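Local coordinates for protein 4-phosphoerythronate dehydrogenase (Lactobacillus jensenii, PDB 4PRK) that probably catalyses the NAD-dependent, reversible interconversion of pyruvate and D-lactate, as a D-isomer specific 2-hydroxyacid dehydrogenase, at residues A[74-79]-A[309-314]. Numbering follows the deposited sequence.
Sequences GLRIVG and EISLRD
G74, next to last in strand 72-75, comes up against S311 in helix 301-319, and their CA atoms stand 5.3 Å apart, the nearest CA pair of the two segments. Past L75 the chain leaves the strand and turns into a loop, while the helix keeps its regular ladder, with R313 N bonded to E309 O and D314 N to I310 O. Within 309-314, S311 alone touches 74-79. Its CB points at the strand and meets the carbonyl oxygen of L75, with S311 CB to L75 O at 3.5 Å; G74 presents bare backbone to the serine. The hydroxyl end lies beside R76: S311 OG is 3.5 Å from R76 CG, a van der Waals touch against the aliphatic part of the arginine. With chi1 at 60°, OG sits between the serine's own N and carbonyl carbon, and from there it turns back on the preceding turn of the helix, where its single proton can be given to the M307 carbonyl, its main partner, or shared with that of I308.

The strand belongs to the five-stranded parallel sheet of order 2-1-3-4-5, in the lobe that in this dehydrogenase family is the substrate-binding, or catalytic, domain; the other lobe is the Rossmann-type NAD-binding domain. Helix 301-319, over 200 residues further along the chain, packs on that sheet, with S311 and L312 also resting on L49 of the adjacent strand 47-50.

R76 passes S311 with its methylenes and bends at chi3 (-57°), carrying the guanidinium onward to a salt bridge with E12 and a bond to the F6 carbonyl. On the helix, R313 NH2 holds D314 OD1 at 3.1 Å, nearly in the guanidinium plane and on the anti side of the carboxylate, whose two oxygens also accept the backbone N-H groups of H325 and F326.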
loop_
_atom_site.group_PDB
_atom_site.type_symbol
_atom_site.label_atom_id
_atom_site.label_comp_id
_atom_site.label_asym_id
_atom_site.label_seq_id
_atom_site.Cartn_x
_atom_site.Cartn_y
_atom_site.Cartn_z
ATOM N N GLY A 74 -0.856 -37.193 -8.385
ATOM C CA GLY A 74 -1.098 -35.760 -8.181
ATOM C C GLY A 74 -1.931 -35.535 -6.925
ATOM O O GLY A 74 -3.170 -35.574 -6.958
ATOM N N LEU A 75 -1.247 -35.368 -5.806
ATOM C CA LEU A 75 -1.856 -34.836 -4.596
ATOM C C LEU A 75 -2.432 -33.479 -4.904
ATOM O O LEU A 75 -1.719 -32.630 -5.473
ATOM C CB LEU A 75 -0.805 -34.612 -3.502
ATOM C CG LEU A 75 -0.465 -35.764 -2.592
ATOM C CD1 LEU A 75 -1.030 -37.106 -3.017
ATOM C CD2 LEU A 75 1.046 -35.815 -2.493
ATOM N N ARG A 76 -3.695 -33.265 -4.527
ATOM C CA ARG A 76 -4.326 -31.923 -4.688
ATOM C C ARG A 76 -4.072 -31.068 -3.454
ATOM O O ARG A 76 -4.347 -29.845 -3.445
ATOM C CB ARG A 76 -5.837 -32.033 -4.933
ATOM C CG ARG A 76 -6.196 -32.773 -6.228
ATOM C CD ARG A 76 -7.613 -32.434 -6.674
ATOM N NE ARG A 76 -8.692 -32.703 -5.696
ATOM C CZ ARG A 76 -9.160 -33.911 -5.389
ATOM N NH1 ARG A 76 -10.170 -34.046 -4.531
ATOM N NH2 ARG A 76 -8.616 -35.008 -5.938
ATOM N N ILE A 77 -3.562 -31.742 -2.421
ATOM C CA ILE A 77 -3.271 -31.144 -1.136
ATOM C C ILE A 77 -1.768 -31.021 -0.913
ATOM O O ILE A 77 -0.941 -31.406 -1.763
ATOM C CB ILE A 77 -3.906 -31.946 -0.006
ATOM C CG1 ILE A 77 -3.293 -33.330 0.084
ATOM C CG2 ILE A 77 -5.400 -32.032 -0.243
ATOM C CD1 ILE A 77 -3.964 -34.169 1.151
ATOM N N VAL A 78 -1.457 -30.446 0.239
ATOM C CA VAL A 78 -0.097 -30.236 0.663
ATOM C C VAL A 78 0.502 -31.446 1.373
ATOM O O VAL A 78 1.643 -31.794 1.094
ATOM C CB VAL A 78 0.013 -28.989 1.552
ATOM C CG1 VAL A 78 -0.723 -29.181 2.872
ATOM C CG2 VAL A 78 1.472 -28.627 1.777
ATOM N N GLY A 79 -0.255 -32.092 2.258
ATOM C CA GLY A 79 0.283 -33.175 3.067
ATOM C C GLY A 79 0.482 -34.452 2.276
ATOM O O GLY A 79 -0.408 -34.861 1.554
ATOM N N GLU A 309 -6.308 -27.193 -10.328
ATOM C CA GLU A 309 -5.609 -26.851 -11.552
ATOM C C GLU A 309 -4.076 -26.971 -11.480
ATOM O O GLU A 309 -3.422 -27.268 -12.517
ATOM C CB GLU A 309 -6.048 -25.488 -12.098
ATOM C CG GLU A 309 -7.516 -25.517 -12.465
ATOM C CD GLU A 309 -7.978 -24.267 -13.175
ATOM O OE1 GLU A 309 -7.158 -23.337 -13.413
ATOM O OE2 GLU A 309 -9.192 -24.255 -13.514
ATOM N N ILE A 310 -3.498 -26.768 -10.286
ATOM C CA ILE A 310 -2.059 -26.947 -10.139
ATOM C C ILE A 310 -1.639 -28.437 -10.186
ATOM O O ILE A 310 -0.689 -28.780 -10.900
ATOM C CB ILE A 310 -1.494 -26.248 -8.880
ATOM C CG1 ILE A 310 -1.625 -24.703 -9.061
ATOM C CG2 ILE A 310 -0.030 -26.645 -8.675
ATOM C CD1 ILE A 310 -1.234 -23.860 -7.853
ATOM N N SER A 311 -2.329 -29.304 -9.456
ATOM C CA SER A 311 -2.084 -30.733 -9.571
ATOM C C SER A 311 -2.337 -31.263 -11.026
ATOM O O SER A 311 -1.456 -31.887 -11.657
ATOM C CB SER A 311 -2.937 -31.459 -8.537
ATOM O OG SER A 311 -4.327 -31.242 -8.716
ATOM N N LEU A 312 -3.513 -30.941 -11.562
ATOM C CA LEU A 312 -3.909 -31.335 -12.926
ATOM C C LEU A 312 -2.772 -31.020 -13.923
ATOM O O LEU A 312 -2.393 -31.876 -14.715
ATOM C CB LEU A 312 -5.223 -30.569 -13.346
ATOM C CG LEU A 312 -5.766 -30.764 -14.786
ATOM C CD1 LEU A 312 -6.087 -32.245 -14.993
ATOM C CD2 LEU A 312 -6.984 -29.907 -15.165
ATOM N N ARG A 313 -2.269 -29.779 -13.860
ATOM C CA ARG A 313 -1.217 -29.269 -14.717
ATOM C C ARG A 313 0.092 -30.063 -14.564
ATOM O O ARG A 313 0.657 -30.489 -15.565
ATOM C CB ARG A 313 -0.980 -27.763 -14.480
ATOM C CG ARG A 313 -0.380 -27.044 -15.680
ATOM C CD ARG A 313 0.940 -26.337 -15.363
ATOM N NE ARG A 313 1.976 -27.304 -14.976
ATOM C CZ ARG A 313 3.071 -27.631 -15.670
ATOM N NH1 ARG A 313 3.361 -27.050 -16.822
ATOM N NH2 ARG A 313 3.901 -28.543 -15.179
ATOM N N ASP A 314 0.581 -30.277 -13.346
ATOM C CA ASP A 314 1.759 -31.160 -13.169
ATOM C C ASP A 314 1.433 -32.573 -13.619
ATOM O O ASP A 314 2.300 -33.250 -14.139
ATOM C CB ASP A 314 2.254 -31.248 -11.712
ATOM C CG ASP A 314 3.176 -30.094 -11.319
ATOM O OD1 ASP A 314 3.457 -29.210 -12.161
ATOM O OD2 ASP A 314 3.624 -30.073 -10.147
#